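Local coordinates for protein imidazolonepropionase (Unidentified, PDB 2Q09) that catalyses the hydrolytic opening of the imidazolone ring of imidazolone-5-propanoate to N-formimidoyl-L-glutamate, the third step of histidine degradation, at residues Gly241-Leu246 and Leu261-Leu266; Gly281-Leu286 and Gly309-Val314. All blocks are in the same frame, centred on the assembly; numbering follows the deposited sequence.

Overall arrangement
Contacts 1 and 2 are two neighbouring strand pairs in the wall of the amidohydrolase TIM barrel, their centres about 10 Å apart, and they follow one another along the chain. Strands 262-265 and 283-286 join them: Val263 O lies 2.9 Å from Thr285 N, and His265 N lies 3.0 Å from Thr285 O, both probable hydrogen bonds. Contact 1 carries active-site groups at its C-terminal end, with His242 on the iron and Gln245 on the bound inhibitor. Contact 2 stands further round the wall; the side chain of Thr285 is about 9 Å from the iron and about 12 Å from the inhibitor, nearest atoms in both cases.

Contact 1. Residues Gly241-Leu246 and Leu261-Leu266; sequences GHMDQL and LSVDHL. With FE (Fe (III) ion), chain B; DI6 (3-[(4S)-2,5-dioxoimidazolidin-4-yl]propanoic acid), chain C.
The side-chain amide of Gln245 lies over one face of the His265 imidazole, the planes 20° apart, with NE2 3.0 Å from ring atom CE1 and offset toward the rim. No hydrogen bond joins the two groups, since the angles from NE2 to the ring nitrogens are poor; the amide instead grips the inhibitor, Gln245 NE2 donating almost straight (175°) to O2 of the hydantoin ring and Gln245 OE1 taking the N-H of its N1 at 2.9 Å. Gln245 reaches that far because CG stands anti to the backbone N (chi1 -179°) and the chain runs on extended; on the way, CG makes a CH-pi contact with the His265 ring. At the edge of that ring, near its plane, sits His242 CD2, 3.7 Å from His265 NE2. Water 1 lies in the ring plane too, 2.8 Å from His265 NE2, and is itself a ligand of the iron, which His242 NE2 binds at 2.3 Å; His72, His74 and Asp317 complete the site. With an alanine here in place of His265, water 1 would probably lose its imidazole partner and the Gln245 amide the ring face it stacks on.

The backbones pair in parallel, Asp264 N donating to Gly241 O at 2.8 Å and, just past the strand end, Leu266 N to Met243 O at 2.8 Å. Asp264 is second shell: OD1 bonds His72 ND1, while OD2 receives Ser262 OG on its syn lone pair at 3.0 Å. The chemistry is consistent with a metal-bound water steadied by His265 beside a ligand ring that Gln245 grips by two hydrogen bonds, probably as it would the substrate.

Contact 2. Residues Gly281-Leu286 and Gly309-Val314; sequences GVVATL and GVPMAV
Pro311 supplies the one side-chain ring of this contact, and Val283 meets it at a corner, CG2 standing 4.1 Å from Pro311 CG. The other flat groups are peptides. Ala284 N donates to Pro311 O at 3.0 Å, Ala313 N to Ala284 O at 2.8 Å, and Leu286 N to Ala313 O at 2.8 Å. These three hydrogen bonds, one of them to Pro311 just ahead of strand 312-314, set the parallel register.

With CG1 anti to the backbone N (chi1 174°), Val283 turns that methyl to Ala313 CB, 3.8 Å away, and leaves CG2 for the proline ring. Thr285 OG1 touches the same Ala313 methyl on the side where Thr285 and Ala313 point. On the reverse side, Ala284 CB packs against Val310 CG1 at 3.9 Å, and the side chains of Leu286 and selenomethionine Met312 cross at a slant, with Leu286 CD1 3.9 Å from Met312 SE. Gly281 and Gly309 each end the preceding helix in a Schellman motif, turning the chain into the strand.

The pair is part of the barrel wall. Helix 302-307 covers the Ala284, Val310 and Met312 side through Leu305, Val302 and Arg306; helix 352-357 meets Val283 and Pro311, and strand 262-265 flanks the far edge of strand 283-286.

Contact 1. Residues Gly241-Leu246 and Leu261-Leu266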
loop_
_atom_site.group_PDB
_atom_site.type_symbol
_atom_site.label_atom_id
_atom_site.label_comp_id
_atom_site.label_asym_id
_atom_site.label_seq_id
_atom_site.Cartn_x
_atom_site.Cartn_y
_atom_site.Cartn_z
ATOM N N GLY A 241 -3.796 -0.643 10.950
ATOM C CA GLY A 241 -4.871 0.294 11.217
ATOM C C GLY A 241 -4.697 1.719 10.735
ATOM O O GLY A 241 -3.576 2.215 10.587
ATOM N N HIS A 242 -5.828 2.367 10.469
ATOM C CA HIS A 242 -5.846 3.767 10.057
ATOM C C HIS A 242 -5.795 4.515 11.386
ATOM O O HIS A 242 -6.823 4.695 12.037
ATOM C CB HIS A 242 -7.155 4.105 9.336
ATOM C CG HIS A 242 -7.190 3.688 7.897
ATOM N ND1 HIS A 242 -7.137 2.373 7.492
ATOM C CD2 HIS A 242 -7.311 4.427 6.768
ATOM C CE1 HIS A 242 -7.231 2.318 6.172
ATOM N NE2 HIS A 242 -7.339 3.549 5.710
HETATM N N MSE A 243 -4.604 4.949 11.791
HETATM C CA MSE A 243 -4.457 5.624 13.078
HETATM C C MSE A 243 -4.054 7.094 13.092
HETATM O O MSE A 243 -3.335 7.578 12.212
HETATM C CB MSE A 243 -3.452 4.860 13.940
HETATM C CG MSE A 243 -4.058 4.209 15.167
HETATM SE SE MSE A 243 -5.397 2.931 14.674
HETATM C CE MSE A 243 -4.231 1.530 14.125
ATOM N N ASP A 244 -4.539 7.786 14.119
ATOM C CA ASP A 244 -4.230 9.192 14.348
ATOM C C ASP A 244 -4.322 10.121 13.143
ATOM O O ASP A 244 -3.479 11.005 12.972
ATOM C CB ASP A 244 -2.830 9.303 14.962
ATOM C CG ASP A 244 -2.678 8.473 16.226
ATOM O OD1 ASP A 244 -3.549 8.580 17.115
ATOM O OD2 ASP A 244 -1.685 7.719 16.336
ATOM N N GLN A 245 -5.338 9.929 12.308
ATOM C CA GLN A 245 -5.504 10.789 11.142
ATOM C C GLN A 245 -6.202 12.097 11.526
ATOM O O GLN A 245 -5.816 13.170 11.058
ATOM C CB GLN A 245 -6.308 10.068 10.050
ATOM C CG GLN A 245 -6.517 10.886 8.782
ATOM C CD GLN A 245 -7.392 10.175 7.758
ATOM O OE1 GLN A 245 -8.209 9.325 8.110
ATOM N NE2 GLN A 245 -7.232 10.533 6.488
ATOM N N LEU A 246 -7.227 12.001 12.376
ATOM C CA LEU A 246 -7.976 13.181 12.803
ATOM C C LEU A 246 -7.758 13.514 14.282
ATOM O O LEU A 246 -7.912 14.664 14.693
ATOM C CB LEU A 246 -9.477 12.984 12.530
ATOM C CG LEU A 246 -9.898 12.644 11.091
ATOM C CD1 LEU A 246 -11.404 12.451 11.029
ATOM C CD2 LEU A 246 -9.458 13.748 10.139
ATOM N N LEU A 261 1.428 -4.838 11.563
ATOM C CA LEU A 261 2.428 -4.748 10.507
ATOM C C LEU A 261 2.747 -3.268 10.292
ATOM O O LEU A 261 3.888 -2.893 10.008
ATOM C CB LEU A 261 1.889 -5.342 9.203
ATOM C CG LEU A 261 1.671 -6.856 9.133
ATOM C CD1 LEU A 261 0.949 -7.214 7.850
ATOM C CD2 LEU A 261 3.010 -7.564 9.210
ATOM N N SER A 262 1.726 -2.429 10.447
ATOM C CA SER A 262 1.894 -0.991 10.257
ATOM C C SER A 262 0.701 -0.203 10.782
ATOM O O SER A 262 -0.376 -0.760 11.013
ATOM C CB SER A 262 2.037 -0.676 8.765
ATOM O OG SER A 262 0.774 -0.817 8.123
ATOM N N VAL A 263 0.915 1.094 10.983
ATOM C CA VAL A 263 -0.137 2.013 11.410
ATOM C C VAL A 263 -0.062 3.084 10.335
ATOM O O VAL A 263 1.032 3.517 9.968
ATOM C CB VAL A 263 0.123 2.620 12.811
ATOM C CG1 VAL A 263 -0.205 1.588 13.883
ATOM C CG2 VAL A 263 1.561 3.067 12.940
ATOM N N ASP A 264 -1.212 3.513 9.823
ATOM C CA ASP A 264 -1.219 4.476 8.723
ATOM C C ASP A 264 -1.909 5.822 8.971
ATOM O O ASP A 264 -2.927 5.892 9.646
ATOM C CB ASP A 264 -1.828 3.803 7.487
ATOM C CG ASP A 264 -1.272 2.398 7.243
ATOM O OD1 ASP A 264 -1.415 1.889 6.114
ATOM O OD2 ASP A 264 -0.707 1.783 8.172
ATOM N N HIS A 265 -1.336 6.874 8.373
ATOM C CA HIS A 265 -1.765 8.280 8.474
ATOM C C HIS A 265 -0.896 8.952 9.534
ATOM O O HIS A 265 0.067 9.640 9.200
ATOM C CB HIS A 265 -3.254 8.404 8.810
ATOM C CG HIS A 265 -4.148 8.231 7.622
ATOM N ND1 HIS A 265 -4.105 9.079 6.534
ATOM C CD2 HIS A 265 -5.094 7.303 7.344
ATOM C CE1 HIS A 265 -4.988 8.679 5.635
ATOM N NE2 HIS A 265 -5.599 7.605 6.100
ATOM N N LEU A 266 -1.242 8.770 10.808
ATOM C CA LEU A 266 -0.432 9.287 11.906
ATOM C C LEU A 266 -0.262 10.796 12.088
ATOM O O LEU A 266 0.659 11.217 12.789
ATOM C CB LEU A 266 0.959 8.648 11.819
ATOM C CG LEU A 266 1.128 7.132 12.003
ATOM C CD1 LEU A 266 -0.083 6.367 11.501
ATOM C CD2 LEU A 266 2.377 6.689 11.271
HETATM FE FE FE B . -6.880 4.470 3.619
HETATM N N1 DI6 C . -9.437 7.686 6.091
HETATM C C2 DI6 C . -9.462 8.238 4.859
HETATM O O2 DI6 C . -8.960 9.294 4.517
HETATM C C3 DI6 C . -10.246 7.246 3.966
HETATM N N4 DI6 C . -10.597 6.175 4.924
HETATM C C5 DI6 C . -10.084 6.513 6.124
HETATM O O5 DI6 C . -10.189 5.823 7.127
HETATM C C6 DI6 C . -11.474 7.910 3.362
HETATM C C7 DI6 C . -12.282 6.965 2.470
HETATM C C8 DI6 C . -13.531 7.588 1.829
HETATM O O9 DI6 C . -14.042 6.986 0.865
HETATM O O10 DI6 C . -14.006 8.666 2.269
HETATM O O HOH W 1 -7.335 6.828 4.053
#

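Contact 2. Residues Gly281-Leu286 and Gly309-Val314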
loop_
_atom_site.group_PDB
_atom_site.type_symbol
_atom_site.label_atom_id
_atom_site.label_comp_id
_atom_site.label_asym_id
_atom_site.label_seq_id
_atom_site.Cartn_x
_atom_site.Cartn_y
_atom_site.Cartn_z
ATOM N N GLY A 281 8.704 -2.823 16.301
ATOM C CA GLY A 281 9.074 -2.891 14.897
ATOM C C GLY A 281 7.925 -2.675 13.926
ATOM O O GLY A 281 7.881 -3.294 12.863
ATOM N N VAL A 282 6.999 -1.797 14.288
ATOM C CA VAL A 282 5.854 -1.499 13.441
ATOM C C VAL A 282 6.276 -0.461 12.398
ATOM O O VAL A 282 7.079 0.425 12.685
ATOM C CB VAL A 282 4.679 -0.943 14.296
ATOM C CG1 VAL A 282 3.479 -0.629 13.420
ATOM C CG2 VAL A 282 4.302 -1.963 15.373
ATOM N N VAL A 283 5.751 -0.575 11.184
ATOM C CA VAL A 283 6.086 0.388 10.143
ATOM C C VAL A 283 5.081 1.535 10.184
ATOM O O VAL A 283 3.881 1.315 10.377
ATOM C CB VAL A 283 6.048 -0.254 8.740
ATOM C CG1 VAL A 283 6.263 0.810 7.667
ATOM C CG2 VAL A 283 7.126 -1.325 8.623
ATOM N N ALA A 284 5.571 2.760 10.025
ATOM C CA ALA A 284 4.695 3.926 10.014
ATOM C C ALA A 284 4.448 4.264 8.544
ATOM O O ALA A 284 5.384 4.577 7.805
ATOM C CB ALA A 284 5.364 5.107 10.729
ATOM N N THR A 285 3.193 4.196 8.117
ATOM C CA THR A 285 2.880 4.483 6.727
ATOM C C THR A 285 2.349 5.899 6.533
ATOM O O THR A 285 1.319 6.280 7.089
ATOM C CB THR A 285 1.860 3.473 6.166
ATOM O OG1 THR A 285 2.397 2.147 6.272
ATOM C CG2 THR A 285 1.583 3.763 4.680
ATOM N N LEU A 286 3.075 6.679 5.748
ATOM C CA LEU A 286 2.692 8.056 5.461
ATOM C C LEU A 286 1.804 8.098 4.223
ATOM O O LEU A 286 2.087 7.443 3.217
ATOM C CB LEU A 286 3.945 8.900 5.241
ATOM C CG LEU A 286 4.919 8.878 6.434
ATOM C CD1 LEU A 286 6.172 9.668 6.089
ATOM C CD2 LEU A 286 4.237 9.476 7.673
ATOM N N GLY A 309 14.048 6.148 14.745
ATOM C CA GLY A 309 14.402 5.066 13.842
ATOM C C GLY A 309 13.234 4.234 13.339
ATOM O O GLY A 309 13.421 3.102 12.897
ATOM N N VAL A 310 12.026 4.781 13.401
ATOM C CA VAL A 310 10.858 4.044 12.926
ATOM C C VAL A 310 10.829 4.109 11.404
ATOM O O VAL A 310 10.813 5.192 10.822
ATOM C CB VAL A 310 9.550 4.639 13.478
ATOM C CG1 VAL A 310 8.344 3.918 12.876
ATOM C CG2 VAL A 310 9.519 4.505 14.990
ATOM N N PRO A 311 10.845 2.946 10.735
ATOM C CA PRO A 311 10.816 2.930 9.269
ATOM C C PRO A 311 9.510 3.526 8.749
ATOM O O PRO A 311 8.436 3.238 9.266
ATOM C CB PRO A 311 10.963 1.451 8.939
ATOM C CG PRO A 311 10.343 0.769 10.120
ATOM C CD PRO A 311 10.868 1.579 11.281
HETATM N N MSE A 312 9.607 4.378 7.735
HETATM C CA MSE A 312 8.423 5.023 7.188
HETATM C C MSE A 312 8.155 4.602 5.753
HETATM O O MSE A 312 9.005 4.764 4.865
HETATM C CB MSE A 312 8.575 6.548 7.240
HETATM C CG MSE A 312 8.907 7.111 8.625
HETATM SE SE MSE A 312 9.181 9.034 8.516
HETATM C CE MSE A 312 10.912 9.055 7.698
ATOM N N ALA A 313 6.975 4.042 5.529
ATOM C CA ALA A 313 6.588 3.645 4.189
ATOM C C ALA A 313 5.786 4.809 3.615
ATOM O O ALA A 313 5.290 5.653 4.366
ATOM C CB ALA A 313 5.725 2.376 4.233
ATOM N N VAL A 314 5.687 4.864 2.294
ATOM C CA VAL A 314 4.916 5.908 1.627
ATOM C C VAL A 314 3.941 5.191 0.696
ATOM O O VAL A 314 4.341 4.267 -0.023
ATOM C CB VAL A 314 5.813 6.838 0.786
ATOM C CG1 VAL A 314 4.943 7.774 -0.051
ATOM C CG2 VAL A 314 6.723 7.660 1.698
#